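Local coordinates for synaptonemal complex protein 2 (Mus musculus, PDB 5IWZ) that is a major component of the axial/lateral elements of synaptonemal complexes in meiotic prophase, required for chromosome synapsis and for insertion of SYCP3, at residues Cys264-Phe267 / Leu268-Asn272; Arg235-Leu238 / Ala239-Phe243. All blocks are in the same frame, centred on the assembly; numbering follows the deposited sequence.

Contact 1: residues Cys264-Phe267 / Leu268-Asn272; sequences CRIF and LNLVN
Cys264, Arg265, Ile266 and Phe267 each accept an i to i+4 backbone hydrogen bond, from Leu268, Asn269, Leu270 and Val271 in turn, all nearly straight, as in a regular alpha helix. One turn apart, Arg265 and Asn269 pair through their side chains. Arg265 NH1 donates to Asn269 OD1 at 3.2 Å, with an N-H...O angle of 164°. The oxygen lies at the edge of the guanidinium, in its plane, while the planar groups are turned 64° apart. With CG anti to the backbone N, the bend at chi2 (59°) brings Arg265 CD to 3.5 Å from Asn269 OD1, and a further bend at chi3 turns the guanidinium forward along the helix, toward Asn269. Arg265 NH2 forms a salt bridge with Asp310, and Tyr216 makes a cation-pi contact with Arg265. This polar side of helix 260-274 faces strands 281-285 and 308-312. In this N-terminal part of a longer protein, it joins the helices, the earlier of which belong to an armadillo-repeat-like domain, to the strands that follow. Phe267 lies on another side. Val271 CG2 makes a CH-pi contact over one face of its ring, 3.8 Å from the centroid and offset toward the rim. Leu268 CD2 comes to 3.7 Å from Phe267 CD2, and Leu268 CD1 touches Cys264 SG at 3.8 Å. Val223 of helix 216-229 packs on both Cys264 and Phe267, and Phe252 meets the Phe267 ring edge-to-face.

Contact 2: residues Arg235-Leu238 / Ala239-Phe243; sequences RQEL and AYEWF
Arg235 O accepts a hydrogen bond from Ala239 N at 2.9 Å, one turn further along helix 232-242. The donor lies above the carbonyl plane, and Ala239 CB also comes close to this oxygen. The Arg235 guanidinium turns to other partners: NH2 forms a salt bridge with Asp257 and a hydrogen bond with Ile255 O. Gln236 O lies near the plane of the Tyr240 ring, at its edge, 3.3 Å from Tyr240 CD2. The hydroxyl of that tyrosine is hydrogen-bonded to Asn250. Glu237 O takes an i to i+3 bond from Tyr240 N, bent to 136° at the hydrogen. Glu237 OE1 stands 4.5 Å from Glu241 OE2 on the exposed side, where the two carboxylates would probably repel each other. Leu238 makes the main apolar contact. Its CB makes a CH-pi contact over the centre of the six-membered ring of Trp242, 3.8 Å from the centroid and only 7° off the normal. Trp242 CG is anti to its own carbonyl carbon (chi1 -70°), and this lays the indole back along the helix, its face against Leu238 CB. Leu238 CD1 reaches Trp242 CZ2 at 4.0 Å. Leu238 O also lies over one face of the indole, 3.2 Å from Trp242 CG. An alanine in place of Trp242 is likely to open a gap beside Leu238 and to leave its CB and CD1 without their aromatic partner. Leu238 O receives Trp242 N at 2.8 Å and, weakly, Glu241 N. Such mixed i+3 and i+4 bonding is common in the last turn of an alpha helix, and Phe243 is the first residue to leave the helical conformation.

In the fold
Contacts 1 and 2 lie on helices 260-274 and 232-242, separated in sequence by helix 246-253. Their centres are 16 Å apart, and they meet where Phe267 CZ comes to 4.3 Å from Phe243 CZ. Phe252 touches both of these phenylalanines. Contact 1 is mostly buried. It has regular helical bonding and an arginine-asparagine pair on the side next to the beta strands. Contact 2 is only partly buried and ends its helix. Its bonding is less regular, its surface carries two neighbouring glutamates, and its apolar pair is leucine on tryptophan. Both pack against helix 246-253; contact 1 also meets helix 216-229, and contact 2 helix 197-212.

Contact 1: residues Cys264-Phe267 / Leu268-Asn272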
loop_
_atom_site.group_PDB
_atom_site.type_symbol
_atom_site.label_atom_id
_atom_site.label_comp_id
_atom_site.label_asym_id
_atom_site.label_seq_id
_atom_site.Cartn_x
_atom_site.Cartn_y
_atom_site.Cartn_z
ATOM N N CYS A 264 -8.080 -10.864 -14.093
ATOM C CA CYS A 264 -7.633 -11.057 -12.719
ATOM C C CYS A 264 -8.819 -11.219 -11.767
ATOM O O CYS A 264 -8.793 -12.075 -10.874
ATOM C CB CYS A 264 -6.734 -9.897 -12.301
ATOM S SG CYS A 264 -5.892 -10.213 -10.770
ATOM N N ARG A 265 -9.875 -10.419 -11.958
ATOM C CA ARG A 265 -11.129 -10.635 -11.230
ATOM C C ARG A 265 -11.668 -12.049 -11.459
ATOM O O ARG A 265 -12.070 -12.743 -10.514
ATOM C CB ARG A 265 -12.166 -9.577 -11.650
ATOM C CG ARG A 265 -13.628 -9.866 -11.222
ATOM C CD ARG A 265 -13.807 -10.004 -9.696
ATOM N NE ARG A 265 -13.686 -8.724 -8.993
ATOM C CZ ARG A 265 -13.789 -8.564 -7.681
ATOM N NH1 ARG A 265 -14.016 -9.599 -6.878
ATOM N NH2 ARG A 265 -13.667 -7.352 -7.161
ATOM N N ILE A 266 -11.680 -12.502 -12.710
ATOM C CA ILE A 266 -12.184 -13.844 -12.992
ATOM C C ILE A 266 -11.358 -14.887 -12.238
ATOM O O ILE A 266 -11.902 -15.730 -11.510
ATOM C CB ILE A 266 -12.209 -14.099 -14.513
ATOM C CG1 ILE A 266 -13.294 -13.240 -15.172
ATOM C CG2 ILE A 266 -12.419 -15.595 -14.844
ATOM C CD1 ILE A 266 -13.164 -13.136 -16.679
ATOM N N PHE A 267 -10.028 -14.800 -12.344
ATOM C CA PHE A 267 -9.158 -15.766 -11.671
ATOM C C PHE A 267 -9.384 -15.765 -10.162
ATOM O O PHE A 267 -9.548 -16.829 -9.542
ATOM C CB PHE A 267 -7.693 -15.469 -12.003
ATOM C CG PHE A 267 -6.701 -16.159 -11.088
ATOM C CD1 PHE A 267 -6.423 -17.516 -11.230
ATOM C CD2 PHE A 267 -6.023 -15.442 -10.099
ATOM C CE1 PHE A 267 -5.491 -18.159 -10.401
ATOM C CE2 PHE A 267 -5.088 -16.067 -9.259
ATOM C CZ PHE A 267 -4.813 -17.421 -9.410
ATOM N N LEU A 268 -9.417 -14.579 -9.548
ATOM C CA LEU A 268 -9.511 -14.532 -8.092
ATOM C C LEU A 268 -10.869 -15.024 -7.612
ATOM O O LEU A 268 -10.959 -15.690 -6.571
ATOM C CB LEU A 268 -9.235 -13.114 -7.594
ATOM C CG LEU A 268 -7.784 -12.718 -7.835
ATOM C CD1 LEU A 268 -7.571 -11.257 -7.494
ATOM C CD2 LEU A 268 -6.852 -13.628 -7.022
ATOM N N ASN A 269 -11.940 -14.718 -8.357
ATOM C CA ASN A 269 -13.247 -15.276 -8.015
ATOM C C ASN A 269 -13.232 -16.803 -8.082
ATOM O O ASN A 269 -13.784 -17.474 -7.196
ATOM C CB ASN A 269 -14.342 -14.695 -8.925
ATOM C CG ASN A 269 -14.847 -13.342 -8.439
ATOM O OD1 ASN A 269 -14.261 -12.743 -7.540
ATOM N ND2 ASN A 269 -15.946 -12.859 -9.027
ATOM N N LEU A 270 -12.576 -17.370 -9.102
ATOM C CA LEU A 270 -12.398 -18.824 -9.163
ATOM C C LEU A 270 -11.607 -19.349 -7.965
ATOM O O LEU A 270 -12.019 -20.311 -7.306
ATOM C CB LEU A 270 -11.695 -19.221 -10.460
ATOM C CG LEU A 270 -12.554 -19.103 -11.713
ATOM C CD1 LEU A 270 -11.812 -19.617 -12.932
ATOM C CD2 LEU A 270 -13.848 -19.862 -11.495
ATOM N N VAL A 271 -10.452 -18.742 -7.683
ATOM C CA VAL A 271 -9.609 -19.227 -6.593
ATOM C C VAL A 271 -10.363 -19.183 -5.272
ATOM O O VAL A 271 -10.445 -20.184 -4.550
ATOM C CB VAL A 271 -8.306 -18.417 -6.520
ATOM C CG1 VAL A 271 -7.695 -18.528 -5.140
ATOM C CG2 VAL A 271 -7.342 -18.915 -7.564
ATOM N N ASN A 272 -10.929 -18.019 -4.935
ATOM C CA ASN A 272 -11.612 -17.904 -3.654
ATOM C C ASN A 272 -12.848 -18.792 -3.616
ATOM O O ASN A 272 -13.223 -19.286 -2.546
ATOM C CB ASN A 272 -11.969 -16.443 -3.377
ATOM C CG ASN A 272 -10.727 -15.574 -3.160
ATOM O OD1 ASN A 272 -9.733 -16.019 -2.557
ATOM N ND2 ASN A 272 -10.762 -14.347 -3.677
#

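Contact 2: residues Arg235-Leu238 / Ala239-Phe243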
loop_
_atom_site.group_PDB
_atom_site.type_symbol
_atom_site.label_atom_id
_atom_site.label_comp_id
_atom_site.label_asym_id
_atom_site.label_seq_id
_atom_site.Cartn_x
_atom_site.Cartn_y
_atom_site.Cartn_z
ATOM N N ARG A 235 4.479 -18.329 -17.471
ATOM C CA ARG A 235 3.431 -18.674 -16.523
ATOM C C ARG A 235 2.735 -19.983 -16.874
ATOM O O ARG A 235 2.095 -20.580 -15.998
ATOM C CB ARG A 235 2.411 -17.532 -16.432
ATOM C CG ARG A 235 3.034 -16.203 -15.998
ATOM C CD ARG A 235 2.046 -15.235 -15.360
ATOM N NE ARG A 235 0.968 -14.837 -16.265
ATOM C CZ ARG A 235 1.047 -13.834 -17.135
ATOM N NH1 ARG A 235 2.164 -13.117 -17.235
ATOM N NH2 ARG A 235 0.002 -13.542 -17.898
ATOM N N GLN A 236 2.859 -20.456 -18.124
ATOM C CA GLN A 236 2.263 -21.740 -18.481
ATOM C C GLN A 236 2.918 -22.889 -17.729
ATOM O O GLN A 236 2.281 -23.925 -17.499
ATOM C CB GLN A 236 2.349 -21.970 -19.992
ATOM C CG GLN A 236 1.477 -21.031 -20.804
ATOM C CD GLN A 236 0.038 -21.030 -20.320
ATOM O OE1 GLN A 236 -0.620 -22.072 -20.292
ATOM N NE2 GLN A 236 -0.453 -19.858 -19.916
ATOM N N GLU A 237 4.187 -22.740 -17.360
ATOM C CA GLU A 237 4.889 -23.720 -16.540
ATOM C C GLU A 237 4.886 -23.351 -15.065
ATOM O O GLU A 237 4.716 -24.232 -14.213
ATOM C CB GLU A 237 6.338 -23.875 -17.005
ATOM C CG GLU A 237 7.127 -24.884 -16.186
ATOM C CD GLU A 237 8.479 -25.226 -16.802
ATOM O OE1 GLU A 237 9.347 -25.762 -16.078
ATOM O OE2 GLU A 237 8.676 -24.967 -18.008
ATOM N N LEU A 238 5.058 -22.056 -14.764
ATOM C CA LEU A 238 5.158 -21.598 -13.383
ATOM C C LEU A 238 3.841 -21.744 -12.639
ATOM O O LEU A 238 3.842 -21.899 -11.413
ATOM C CB LEU A 238 5.622 -20.139 -13.352
ATOM C CG LEU A 238 7.065 -19.987 -13.864
ATOM C CD1 LEU A 238 7.377 -18.561 -14.314
ATOM C CD2 LEU A 238 8.052 -20.438 -12.799
ATOM N N ALA A 239 2.714 -21.678 -13.354
ATOM C CA ALA A 239 1.421 -21.875 -12.706
ATOM C C ALA A 239 1.379 -23.197 -11.952
ATOM O O ALA A 239 0.847 -23.272 -10.837
ATOM C CB ALA A 239 0.294 -21.824 -13.740
ATOM N N TYR A 240 1.956 -24.249 -12.539
ATOM C CA TYR A 240 1.915 -25.567 -11.925
ATOM C C TYR A 240 2.960 -25.751 -10.830
ATOM O O TYR A 240 2.832 -26.683 -10.031
ATOM C CB TYR A 240 2.053 -26.636 -13.016
ATOM C CG TYR A 240 0.869 -26.570 -13.966
ATOM C CD1 TYR A 240 -0.383 -27.024 -13.567
ATOM C CD2 TYR A 240 0.990 -26.012 -15.232
ATOM C CE1 TYR A 240 -1.483 -26.941 -14.409
ATOM C CE2 TYR A 240 -0.096 -25.929 -16.089
ATOM C CZ TYR A 240 -1.335 -26.396 -15.672
ATOM O OH TYR A 240 -2.421 -26.311 -16.516
ATOM N N GLU A 241 3.975 -24.892 -10.765
ATOM C CA GLU A 241 4.883 -24.884 -9.623
ATOM C C GLU A 241 4.331 -24.048 -8.474
ATOM O O GLU A 241 4.501 -24.407 -7.305
ATOM C CB GLU A 241 6.249 -24.333 -10.035
ATOM C CG GLU A 241 6.798 -24.959 -11.295
ATOM C CD GLU A 241 8.309 -24.956 -11.318
ATOM O OE1 GLU A 241 8.909 -25.837 -10.670
ATOM O OE2 GLU A 241 8.893 -24.068 -11.971
ATOM N N TRP A 242 3.653 -22.948 -8.800
ATOM C CA TRP A 242 3.178 -22.004 -7.795
ATOM C C TRP A 242 1.897 -22.461 -7.091
ATOM O O TRP A 242 1.658 -22.061 -5.946
ATOM C CB TRP A 242 2.954 -20.641 -8.448
ATOM C CG TRP A 242 4.226 -19.960 -8.847
ATOM C CD1 TRP A 242 5.494 -20.276 -8.434
ATOM C CD2 TRP A 242 4.361 -18.837 -9.733
ATOM N NE1 TRP A 242 6.409 -19.420 -9.015
ATOM C CE2 TRP A 242 5.739 -18.532 -9.815
ATOM C CE3 TRP A 242 3.457 -18.074 -10.476
ATOM C CZ2 TRP A 242 6.225 -17.492 -10.604
ATOM C CZ3 TRP A 242 3.949 -17.031 -11.252
ATOM C CH2 TRP A 242 5.316 -16.751 -11.306
ATOM N N PHE A 243 1.067 -23.288 -7.730
ATOM C CA PHE A 243 -0.236 -23.634 -7.167
ATOM C C PHE A 243 -0.423 -25.146 -7.172
ATOM O O PHE A 243 -0.566 -25.758 -8.236
ATOM C CB PHE A 243 -1.357 -22.925 -7.927
ATOM C CG PHE A 243 -1.203 -21.423 -7.983
ATOM C CD1 PHE A 243 -1.434 -20.644 -6.857
ATOM C CD2 PHE A 243 -0.839 -20.789 -9.162
ATOM C CE1 PHE A 243 -1.302 -19.257 -6.908
ATOM C CE2 PHE A 243 -0.712 -19.409 -9.219
ATOM C CZ PHE A 243 -0.941 -18.639 -8.085
#